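Local coordinates for cupin type-2 domain-containing protein (Streptococcus pyogenes, PDB 1YHF) that is of unknown function but folds as a single-domain cupin, a small antiparallel beta-barrel whose relatives often bind a metal or small ligand, at residues L18-E21 with V22-E25. Residues are numbered along the deposited sequence; the frame is centred on the assembly and turned at random.
Sequences LTQE and VMIE
Where the single short helical turn 18-21 leads into extended chain, Val22 N reaches back weakly to Leu18 O, the carbonyl that Glu21 N already holds; the segment precedes the cupin strands, and Val22 packs onto two of them. Leu18 O thus receives two amides: Glu21 N at 3.0 Å, an i to i+3 bond of 3-10 type, and Val22 N, which makes a weak bond to Leu18 O at 3.4 Å with an N-H...O angle of 139°. From Val22 on the backbone is extended. On the outer side, the selenium of Met23, a selenomethionine, lies over the end of the turn. Its SE stands 3.8 Å from Gln20 O and 3.9 Å from Thr19 O, a little beyond van der Waals contact. Bends at chi2 and chi3 (-82° at the latter) curl the Met23 chain back toward the turn instead of letting it extend away. The Gln20 side chain crosses it at a slant, with OE1 3.9 Å from SE. The other end of that amide is tethered: Gln20 NE2 donates to Thr19 OG1 over 3.3 Å, the oxygen tilted 17° from the amide plane, and the same hydroxyl also bonds to Asp17. Val22 is the buried member, its side chain meeting Leu30 and Arg32 of strand 29-37 and Val44 and Ser46 of strand 40-47. Carbonyls at the end of the turn find side-chain donors in the barrel: Glu21 O bonds to Arg32, Val22 O to Gln105 and Met23 O to Ser46. With one weak bond joining the two segments, the hold on this piece of chain probably comes less from helical bonding than from the buried valine and these carbonyl bonds, while the selenomethionine and glutamine side chains lie exposed at the surface, touching only lightly.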
loop_
_atom_site.group_PDB
_atom_site.type_symbol
_atom_site.label_atom_id
_atom_site.label_comp_id
_atom_site.label_asym_id
_atom_site.label_seq_id
_atom_site.Cartn_x
_atom_site.Cartn_y
_atom_site.Cartn_z
ATOM N N LEU A 18 -9.678 -3.675 -7.770
ATOM C CA LEU A 18 -8.320 -3.157 -7.541
ATOM C C LEU A 18 -7.203 -4.187 -7.761
ATOM O O LEU A 18 -6.110 -3.823 -8.165
ATOM C CB LEU A 18 -8.181 -2.483 -6.161
ATOM C CG LEU A 18 -8.975 -1.200 -5.866
ATOM C CD1 LEU A 18 -8.769 -0.795 -4.408
ATOM C CD2 LEU A 18 -8.602 -0.011 -6.795
ATOM N N THR A 19 -7.480 -5.463 -7.487
ATOM C CA THR A 19 -6.496 -6.536 -7.741
ATOM C C THR A 19 -6.272 -6.774 -9.239
ATOM O O THR A 19 -5.323 -7.467 -9.625
ATOM C CB THR A 19 -6.858 -7.898 -7.053
ATOM O OG1 THR A 19 -8.045 -8.455 -7.641
ATOM C CG2 THR A 19 -7.054 -7.717 -5.568
ATOM N N GLN A 20 -7.145 -6.217 -10.076
ATOM C CA GLN A 20 -6.916 -6.243 -11.520
ATOM C C GLN A 20 -6.231 -4.976 -12.011
ATOM O O GLN A 20 -5.702 -4.964 -13.113
ATOM C CB GLN A 20 -8.211 -6.474 -12.323
ATOM C CG GLN A 20 -9.007 -7.720 -11.942
ATOM C CD GLN A 20 -8.190 -9.008 -11.928
ATOM O OE1 GLN A 20 -7.736 -9.484 -12.978
ATOM N NE2 GLN A 20 -8.019 -9.597 -10.727
ATOM N N GLU A 21 -6.249 -3.922 -11.200
ATOM C CA GLU A 21 -5.661 -2.643 -11.577
ATOM C C GLU A 21 -4.147 -2.662 -11.412
ATOM O O GLU A 21 -3.453 -1.873 -12.051
ATOM C CB GLU A 21 -6.252 -1.482 -10.759
ATOM C CG GLU A 21 -7.738 -1.194 -11.009
ATOM C CD GLU A 21 -8.030 -0.660 -12.399
ATOM O OE1 GLU A 21 -7.459 0.382 -12.793
ATOM O OE2 GLU A 21 -8.858 -1.284 -13.099
ATOM N N VAL A 22 -3.648 -3.534 -10.531
ATOM C CA VAL A 22 -2.212 -3.693 -10.297
ATOM C C VAL A 22 -1.868 -5.184 -10.235
ATOM O O VAL A 22 -1.969 -5.824 -9.182
ATOM C CB VAL A 22 -1.709 -2.924 -9.026
ATOM C CG1 VAL A 22 -0.206 -2.905 -8.990
ATOM C CG2 VAL A 22 -2.165 -1.481 -9.057
HETATM N N MSE A 23 -1.497 -5.730 -11.394
HETATM C CA MSE A 23 -1.212 -7.150 -11.523
HETATM C C MSE A 23 0.085 -7.532 -10.802
HETATM O O MSE A 23 0.965 -6.696 -10.603
HETATM C CB MSE A 23 -1.174 -7.540 -13.009
HETATM C CG MSE A 23 -2.488 -7.175 -13.752
HETATM SE SE MSE A 23 -3.968 -8.323 -13.165
HETATM C CE MSE A 23 -3.521 -9.827 -14.302
ATOM N N ILE A 24 0.175 -8.783 -10.359
ATOM C CA ILE A 24 1.407 -9.286 -9.752
ATOM C C ILE A 24 2.361 -9.658 -10.887
ATOM O O ILE A 24 1.979 -10.409 -11.786
ATOM C CB ILE A 24 1.136 -10.517 -8.846
ATOM C CG1 ILE A 24 0.345 -10.103 -7.600
ATOM C CG2 ILE A 24 2.448 -11.189 -8.472
ATOM C CD1 ILE A 24 -0.402 -11.231 -6.903
ATOM N N GLU A 25 3.580 -9.125 -10.884
ATOM C CA GLU A 25 4.520 -9.471 -11.962
ATOM C C GLU A 25 5.770 -10.135 -11.414
ATOM O O GLU A 25 6.308 -9.700 -10.388
ATOM C CB GLU A 25 4.914 -8.250 -12.814
ATOM C CG GLU A 25 3.752 -7.404 -13.384
ATOM C CD GLU A 25 2.965 -8.106 -14.489
ATOM O OE1 GLU A 25 3.482 -9.082 -15.076
ATOM O OE2 GLU A 25 1.814 -7.687 -14.749
#